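Local structure of TSSL1 (Pseudomonas aeruginosa, 4B62) at residues L91-N96 with S100-Q105; S38-R43 with L64-A69. The protein probably anchors the type VI secretion machinery to the cell wall through this C-terminal, OmpA-like peptidoglycan-binding domain. All blocks are in the same frame, centred on the assembly; numbering follows the deposited sequence. Where two conformers were deposited one is given.

Contact 1: residues L91-N96 with S100-Q105; sequences LRYPSN and SQARAQ. With PO4 (phosphate ion), chain C.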
ATOM      1  N   LEU A  91       6.628 -19.893  -7.728  1.00 14.25           N
ATOM      2  CA  LEU A  91       6.156 -20.031  -9.093  1.00 13.88           C
ATOM      3  C   LEU A  91       5.398 -18.804  -9.583  1.00 13.85           C
ATOM      4  O   LEU A  91       5.535 -18.402 -10.742  1.00 15.82           O
ATOM      5  CB  LEU A  91       5.263 -21.255  -9.246  1.00 12.83           C
ATOM      6  CG  LEU A  91       5.876 -22.627  -8.977  1.00 13.26           C
ATOM      7  CD1 LEU A  91       4.775 -23.679  -8.935  1.00 14.25           C
ATOM      8  CD2 LEU A  91       6.911 -22.987 -10.028  1.00 13.48           C
ATOM      9  N   ARG A  92       4.580 -18.220  -8.710  1.00 13.28           N
ATOM     10  CA  ARG A  92       3.732 -17.106  -9.094  1.00 14.81           C
ATOM     11  C   ARG A  92       4.531 -15.805  -9.097  1.00 14.96           C
ATOM     12  O   ARG A  92       4.270 -14.922  -9.922  1.00 16.69           O
ATOM     13  CB  ARG A  92       2.523 -16.990  -8.158  1.00 16.69           C
ATOM     14  CG  ARG A  92       1.372 -16.175  -8.723  1.00 21.03           C
ATOM     15  CD  ARG A  92       0.136 -16.227  -7.828  1.00 22.01           C
ATOM     16  NE  ARG A  92      -0.318 -17.588  -7.526  1.00 21.99           N
ATOM     17  CZ  ARG A  92      -1.054 -18.349  -8.334  1.00 22.00           C
ATOM     18  NH1 ARG A  92      -1.408 -17.914  -9.542  1.00 24.67           N
ATOM     19  NH2 ARG A  92      -1.416 -19.575  -7.943  1.00 22.49           N
ATOM     20  N   TYR A  93       5.498 -15.693  -8.184  1.00 14.06           N
ATOM     21  CA  TYR A  93       6.288 -14.461  -8.024  1.00 14.39           C
ATOM     22  C   TYR A  93       7.762 -14.817  -8.005  1.00 14.32           C
ATOM     23  O   TYR A  93       8.353 -15.006  -6.941  1.00 15.32           O
ATOM     24  CB  TYR A  93       5.887 -13.691  -6.768  1.00 13.84           C
ATOM     25  CG  TYR A  93       4.397 -13.541  -6.655  1.00 14.89           C
ATOM     26  CD1 TYR A  93       3.694 -12.707  -7.509  1.00 15.82           C
ATOM     27  CD2 TYR A  93       3.679 -14.272  -5.716  1.00 16.46           C
ATOM     28  CE1 TYR A  93       2.314 -12.588  -7.419  1.00 17.05           C
ATOM     29  CE2 TYR A  93       2.306 -14.161  -5.621  1.00 15.82           C
ATOM     30  CZ  TYR A  93       1.624 -13.321  -6.471  1.00 15.33           C
ATOM     31  OH  TYR A  93       0.244 -13.219  -6.371  1.00 18.52           O
ATOM     32  N   PRO A  94       8.371 -14.919  -9.199  1.00 15.38           N
ATOM     33  CA  PRO A  94       9.748 -15.411  -9.267  1.00 16.36           C
ATOM     34  C   PRO A  94      10.837 -14.432  -8.817  1.00 15.12           C
ATOM     35  O   PRO A  94      12.012 -14.801  -8.778  1.00 20.13           O
ATOM     36  CB  PRO A  94       9.925 -15.759 -10.746  1.00 18.90           C
ATOM     37  CG  PRO A  94       8.884 -14.970 -11.463  1.00 22.94           C
ATOM     38  CD  PRO A  94       7.726 -14.867 -10.522  1.00 14.95           C
ATOM     39  N   SER A  95      10.447 -13.204  -8.482  1.00 14.62           N
ATOM     40  CA  SER A  95      11.365 -12.188  -8.001  1.00 12.47           C
ATOM     41  C   SER A  95      10.653 -11.281  -7.008  1.00 11.74           C
ATOM     42  O   SER A  95       9.399 -11.203  -6.959  1.00 11.76           O
ATOM     43  CB  SER A  95      11.889 -11.327  -9.154  1.00 12.16           C
ATOM     44  OG  SER A  95      10.844 -10.569  -9.750  1.00 13.23           O
ATOM     45  N   ASN A  96      11.461 -10.568  -6.228  1.00 11.81           N
ATOM     46  CA  ASN A  96      10.930  -9.511  -5.392  1.00 12.77           C
ATOM     47  C   ASN A  96      10.296  -8.406  -6.240  1.00 11.48           C
ATOM     48  O   ASN A  96       9.310  -7.809  -5.831  1.00 12.67           O
ATOM     49  CB  ASN A  96      12.017  -8.938  -4.471  1.00 14.15           C
ATOM     50  CG  ASN A  96      11.863  -9.369  -3.016  1.00 15.45           C
ATOM     51  OD1 ASN A  96      10.796  -9.811  -2.585  1.00 16.39           O
ATOM     52  ND2 ASN A  96      12.930  -9.202  -2.237  1.00 16.91           N
ATOM     53  N   SER A 100       6.477  -7.208  -5.737  1.00  9.94           N
ATOM     54  CA  SER A 100       6.195  -5.812  -5.420  1.00 10.06           C
ATOM     55  C   SER A 100       5.166  -5.230  -6.408  1.00  9.42           C
ATOM     56  O   SER A 100       4.284  -4.466  -6.020  1.00  9.74           O
ATOM     57  CB  SER A 100       7.494  -4.996  -5.405  1.00 10.30           C
ATOM     58  OG  SER A 100       8.009  -4.689  -6.696  1.00 11.02           O
ATOM     59  N   GLN A 101       5.286  -5.605  -7.679  1.00  9.23           N
ATOM     60  CA  GLN A 101       4.332  -5.154  -8.680  1.00  9.86           C
ATOM     61  C   GLN A 101       2.948  -5.732  -8.429  1.00  9.27           C
ATOM     62  O   GLN A 101       1.932  -5.030  -8.502  1.00 10.32           O
ATOM     63  CB  GLN A 101       4.815  -5.511 -10.097  1.00  9.98           C
ATOM     64  CG  GLN A 101       3.838  -5.139 -11.190  1.00 11.09           C
ATOM     65  CD  GLN A 101       4.320  -5.478 -12.569  0.10  9.77           C
ATOM     66  OE1 GLN A 101       4.150  -6.601 -13.034  0.10  8.29           O
ATOM     67  NE2 GLN A 101       4.897  -4.499 -13.248  0.10  6.79           N
ATOM     68  N   ALA A 102       2.914  -7.027  -8.140  1.00 10.22           N
ATOM     69  CA  ALA A 102       1.648  -7.721  -7.950  1.00  9.96           C
ATOM     70  C   ALA A 102       0.910  -7.210  -6.708  1.00  8.76           C
ATOM     71  O   ALA A 102      -0.317  -7.074  -6.715  1.00 10.42           O
ATOM     72  CB  ALA A 102       1.858  -9.224  -7.873  1.00 10.93           C
ATOM     73  N   ARG A 103       1.669  -6.910  -5.653  1.00  9.64           N
ATOM     74  CA  ARG A 103       1.088  -6.363  -4.443  1.00  9.34           C
ATOM     75  C   ARG A 103       0.470  -4.988  -4.688  1.00  8.78           C
ATOM     76  O   ARG A 103      -0.658  -4.719  -4.277  1.00 10.37           O
ATOM     77  CB  ARG A 103       2.134  -6.313  -3.325  1.00  9.57           C
ATOM     78  CG  ARG A 103       2.353  -7.677  -2.692  1.00  9.71           C
ATOM     79  CD  ARG A 103       3.467  -7.701  -1.666  1.00 10.06           C
ATOM     80  NE  ARG A 103       3.412  -8.932  -0.891  1.00 10.27           N
ATOM     81  CZ  ARG A 103       4.062  -9.151   0.243  1.00 11.67           C
ATOM     82  NH1 ARG A 103       4.907  -8.258   0.763  1.00 12.87           N
ATOM     83  NH2 ARG A 103       3.835 -10.293   0.879  1.00 13.15           N
ATOM     84  N   ALA A 104       1.205  -4.114  -5.378  1.00  9.00           N
ATOM     85  CA  ALA A 104       0.669  -2.804  -5.709  1.00  9.52           C
ATOM     86  C   ALA A 104      -0.574  -2.927  -6.592  1.00  8.38           C
ATOM     87  O   ALA A 104      -1.572  -2.243  -6.395  1.00  9.96           O
ATOM     88  CB  ALA A 104       1.734  -1.977  -6.404  1.00  9.80           C
ATOM     89  N   GLN A 105      -0.482  -3.787  -7.588  1.00  9.62           N
ATOM     90  CA  GLN A 105      -1.593  -3.924  -8.518  1.00  9.99           C
ATOM     91  C   GLN A 105      -2.844  -4.494  -7.831  1.00 10.06           C
ATOM     92  O   GLN A 105      -3.966  -4.086  -8.143  1.00 11.17           O
ATOM     93  CB  GLN A 105      -1.221  -4.800  -9.705  1.00 11.58           C
ATOM     94  CG  GLN A 105      -2.219  -4.732 -10.858  1.00 14.28           C
ATOM     95  CD  GLN A 105      -2.364  -3.333 -11.456  1.00 17.10           C
ATOM     96  OE1 GLN A 105      -1.402  -2.757 -11.966  1.00 21.30           O
ATOM     97  NE2 GLN A 105      -3.560  -2.776 -11.375  1.00 20.32           N
TER
HETATM   98  P   PO4 C1448      -1.251 -15.510  -4.023  0.57 20.16           P
HETATM   99  O1  PO4 C1448      -1.854 -15.618  -2.647  0.57 26.08           O
HETATM  100  O2  PO4 C1448      -0.129 -16.492  -4.134  0.57 26.74           O
HETATM  101  O3  PO4 C1448      -2.276 -15.847  -5.072  0.57 24.62           O
HETATM  102  O4  PO4 C1448      -0.722 -14.133  -4.308  0.57 15.87           O

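Contact 2: residues S38-R43 with L64-A69; sequences SVVTIR and LRIADA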
ATOM      1  N   SER A  38      -1.722  12.976   0.062  1.00 11.72           N
ATOM      2  CA  SER A  38      -1.684  12.226   1.311  0.65 12.65           C
ATOM      3  C   SER A  38      -1.146  10.842   0.965  1.00 11.12           C
ATOM      4  O   SER A  38      -1.610  10.225   0.012  1.00 13.56           O
ATOM      5  CB  SER A  38      -3.065  12.152   1.952  0.65 13.81           C
ATOM      6  OG  SER A  38      -3.021  11.492   3.202  0.65 14.55           O
ATOM      7  N   VAL A  39      -0.153  10.385   1.725  1.00 11.43           N
ATOM      8  CA  VAL A  39       0.502   9.107   1.465  1.00 11.12           C
ATOM      9  C   VAL A  39       0.237   8.165   2.630  1.00 10.57           C
ATOM     10  O   VAL A  39       0.629   8.442   3.771  1.00 10.73           O
ATOM     11  CB  VAL A  39       2.024   9.261   1.247  1.00 11.27           C
ATOM     12  CG1 VAL A  39       2.629   7.915   0.854  1.00 11.41           C
ATOM     13  CG2 VAL A  39       2.306  10.318   0.176  1.00 12.21           C
ATOM     14  N   VAL A  40      -0.419   7.042   2.338  1.00  9.90           N
ATOM     15  CA  VAL A  40      -0.695   6.021   3.342  1.00  9.47           C
ATOM     16  C   VAL A  40       0.293   4.882   3.125  1.00  8.53           C
ATOM     17  O   VAL A  40       0.299   4.251   2.071  1.00 10.18           O
ATOM     18  CB  VAL A  40      -2.128   5.484   3.235  1.00 10.18           C
ATOM     19  CG1 VAL A  40      -2.399   4.493   4.363  1.00 11.23           C
ATOM     20  CG2 VAL A  40      -3.143   6.619   3.236  1.00 12.26           C
ATOM     21  N   THR A  41       1.174   4.672   4.107  1.00 10.04           N
ATOM     22  CA  THR A  41       2.137   3.579   4.061  1.00  9.94           C
ATOM     23  C   THR A  41       1.592   2.398   4.863  1.00  9.93           C
ATOM     24  O   THR A  41       1.192   2.562   6.014  1.00 11.28           O
ATOM     25  CB  THR A  41       3.499   3.993   4.622  1.00  9.60           C
ATOM     26  OG1 THR A  41       4.027   5.070   3.841  1.00 10.61           O
ATOM     27  CG2 THR A  41       4.485   2.840   4.598  1.00 10.59           C
ATOM     28  N   ILE A  42       1.569   1.233   4.229  1.00 10.00           N
ATOM     29  CA  ILE A  42       1.078   0.016   4.859  1.00 10.16           C
ATOM     30  C   ILE A  42       2.122  -1.085   4.662  1.00 10.26           C
ATOM     31  O   ILE A  42       2.437  -1.451   3.524  1.00 10.09           O
ATOM     32  CB  ILE A  42      -0.265  -0.447   4.266  1.00  9.96           C
ATOM     33  CG1 ILE A  42      -1.258   0.709   4.159  1.00 11.65           C
ATOM     34  CG2 ILE A  42      -0.824  -1.603   5.097  1.00  9.84           C
ATOM     35  CD1 ILE A  42      -2.630   0.328   3.666  1.00 13.65           C
ATOM     36  N   ARG A  43       2.683  -1.607   5.756  1.00 10.81           N
ATOM     37  CA  ARG A  43       3.580  -2.749   5.667  0.52 10.82           C
ATOM     38  C   ARG A  43       2.846  -3.909   4.978  1.00  9.89           C
ATOM     39  O   ARG A  43       1.645  -4.141   5.224  1.00 10.08           O
ATOM     40  CB  ARG A  43       4.037  -3.214   7.058  0.52 13.27           C
ATOM     41  CG  ARG A  43       5.023  -2.342   7.843  0.52 15.82           C
ATOM     42  CD  ARG A  43       5.353  -3.096   9.137  0.52 17.86           C
ATOM     43  NE  ARG A  43       6.398  -2.557  10.016  0.52 15.68           N
ATOM     44  CZ  ARG A  43       6.208  -1.655  10.982  0.52 15.02           C
ATOM     45  NH1 ARG A  43       5.009  -1.118  11.187  0.52 17.77           N
ATOM     46  NH2 ARG A  43       7.236  -1.266  11.738  0.52 11.40           N
ATOM     47  N   LEU A  64     -10.710  -1.646   3.030  1.00 11.62           N
ATOM     48  CA  LEU A  64     -12.042  -1.044   2.963  1.00 11.20           C
ATOM     49  C   LEU A  64     -12.079   0.335   3.638  1.00 12.22           C
ATOM     50  O   LEU A  64     -12.684   1.261   3.114  1.00 13.53           O
ATOM     51  CB  LEU A  64     -13.091  -1.981   3.567  1.00 11.98           C
ATOM     52  CG  LEU A  64     -14.539  -1.509   3.458  1.00 13.77           C
ATOM     53  CD1 LEU A  64     -14.937  -1.264   2.016  1.00 15.84           C
ATOM     54  CD2 LEU A  64     -15.413  -2.564   4.104  1.00 15.11           C
ATOM     55  N   ARG A  65     -11.414   0.480   4.781  1.00 10.99           N
ATOM     56  CA  ARG A  65     -11.357   1.784   5.458  1.00 12.53           C
ATOM     57  C   ARG A  65     -10.628   2.819   4.606  1.00 13.09           C
ATOM     58  O   ARG A  65     -10.994   4.011   4.605  1.00 14.22           O
ATOM     59  CB  ARG A  65     -10.704   1.657   6.828  1.00 13.64           C
ATOM     60  CG  ARG A  65     -11.549   0.827   7.776  1.00 13.89           C
ATOM     61  CD  ARG A  65     -11.055   0.871   9.190  1.00 14.37           C
ATOM     62  NE  ARG A  65      -9.828   0.127   9.403  1.00 14.91           N
ATOM     63  CZ  ARG A  65      -9.760  -1.180   9.639  1.00 15.37           C
ATOM     64  NH1 ARG A  65     -10.855  -1.937   9.591  1.00 15.76           N
ATOM     65  NH2 ARG A  65      -8.584  -1.737   9.897  1.00 15.68           N
ATOM     66  N   ILE A  66      -9.602   2.371   3.886  1.00 12.65           N
ATOM     67  CA  ILE A  66      -8.939   3.278   2.964  0.59 12.58           C
ATOM     68  C   ILE A  66      -9.871   3.661   1.821  1.00 12.87           C
ATOM     69  O   ILE A  66      -9.964   4.837   1.476  1.00 14.72           O
ATOM     70  CB  ILE A  66      -7.591   2.716   2.504  0.59 13.32           C
ATOM     71  CG1 ILE A  66      -6.659   2.723   3.711  0.59 15.17           C
ATOM     72  CG2 ILE A  66      -7.015   3.547   1.367  0.59 14.80           C
ATOM     73  CD1 ILE A  66      -5.487   1.802   3.600  0.59 16.13           C
ATOM     74  N   ALA A  67     -10.592   2.700   1.259  1.00 12.17           N
ATOM     75  CA  ALA A  67     -11.589   3.009   0.233  1.00 12.99           C
ATOM     76  C   ALA A  67     -12.639   4.007   0.716  1.00 14.79           C
ATOM     77  O   ALA A  67     -13.040   4.904  -0.039  1.00 16.67           O
ATOM     78  CB  ALA A  67     -12.269   1.740  -0.264  1.00 13.99           C
ATOM     79  N   ASP A  68     -13.089   3.845   1.956  1.00 13.85           N
ATOM     80  CA  ASP A  68     -14.067   4.752   2.532  1.00 15.34           C
ATOM     81  C   ASP A  68     -13.504   6.176   2.577  1.00 15.65           C
ATOM     82  O   ASP A  68     -14.202   7.136   2.255  1.00 18.10           O
ATOM     83  CB  ASP A  68     -14.458   4.336   3.958  1.00 17.62           C
ATOM     84  CG  ASP A  68     -15.355   3.122   4.018  1.00 22.06           C
ATOM     85  OD1 ASP A  68     -16.018   2.798   3.024  1.00 24.68           O
ATOM     86  OD2 ASP A  68     -15.409   2.515   5.115  1.00 27.31           O
ATOM     87  N   ALA A  69     -12.246   6.304   2.998  1.00 16.31           N
ATOM     88  CA  ALA A  69     -11.579   7.603   3.040  1.00 17.86           C
ATOM     89  C   ALA A  69     -11.460   8.194   1.636  1.00 17.32           C
ATOM     90  O   ALA A  69     -11.662   9.401   1.453  1.00 17.63           O
ATOM     91  CB  ALA A  69     -10.217   7.478   3.700  1.00 18.33           C
TER

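Contact 1: residues L91-N96 with S100-Q105
Tyr93 leans its ring on Ala102, and this small apolar touch shows how a loop can be fastened to the helix it is about to enter. The CB of Ala102 comes within 3.4 Å of Tyr93 CE1 and 4.0 Å of Tyr93 CD1, so the methyl comes obliquely to the CE1/CD1 side of the ring. With CG turned anti to the carbonyl carbon (chi1 -48°), the ring is carried from the loop to the first turns of helix 96-115, where Ala53 packs against both partners.

The other tight point is the helix start itself. Ser100 N donates to Asn96 O at 2.9 Å, with an N-H...O angle of 156°, as the first turn winds up. Ser95 is the N-cap, its OG bonded to Lys98 N, and Ser100 OG bonds to Trp97 O and Ser127 N, tying the helix to a neighbouring loop. Read from Asn96 to Ala104, the sequence fits the N-x2-L-S-x2-R-A pattern of OmpA-like peptidoglycan-binding domains; Asn96 ND2 bonds to Asp84 OD1, linking the helix start to the loop after strand 77-82.

The far end of the ring is the more open side. A phosphate ion, probably from the crystallisation liquor, sits at its edge, O4 taking a very short bond of doubtful length from Tyr93 OH; Ser52 and Ala53 hold the ion as well. Solvent-exposed Arg92 lays its CG 3.6 Å above one face of the Tyr93 ring, offset toward the rim, but is only loosely placed against the ion, its NE staying 3.6 Å from phosphate O2.

Contact 2: residues S38-R43 with L64-A69
Val40 and Ile42, two residues apart on one strand, both turn their side chains to Ile66 of helix 60-72, a compact case of how alternation along a strand sorts residues between the two faces of a sheet. Ser38, near the start of the strand, shares the inward side, but its hydroxyl is spent on Asp33 OD1 near the preceding hairpin turn. Val39 points to the other face and packs against Thr150 of strand 146-152. Val40 then faces the helix: its CG1, anti to the backbone N (chi1 -176°), meets Ile66 CD1 at 4.2 Å, the two side chains sliding past one another in opposite directions.

Strand 37-43 lies between strands 30-33 and 146-152 in the mixed sheet of this alpha/beta OmpA-like domain, and helix 60-72 packs over one of its faces. Backbone bonds from Val40 to Ile149 and from Ile42 to Val147 fix the strand against its antiparallel neighbour, and so set where the inward side chains stand.

Thr41 faces away again, beside Glu148. Ile42 is the last to reach the helix. With CG1 beside its backbone N and chi2 extended at -176°, the chain stretches out to present CD1, which meets Ile66 CD1 tip to tip. Their separation of 3.2 Å is shorter than an ordinary carbon-carbon contact, but Ile66 was modelled in two conformers, so the tightness is doubtful. Val29 and Leu47 from adjoining loops, and Ile149 of strand 146-152, also touch Ile42.

Placed on opposite sides of the chain's centre, the two contacts have centres about 20 Å apart and do not touch, their nearest atoms being about 6 Å from each other. Contact 2 is the core one: all three touching residues are buried aliphatics, and a strand is joined to a helix purely by apolar packing. Contact 1 lies nearer the surface, where a loop meets the start of its own helix, and it mixes a ring-to-methyl touch with backbone bonding, helix capping and a bound anion. They share no segment, yet helix 96-115 of contact 1 also packs through Leu111 and Thr114 against helix 60-72 of contact 2.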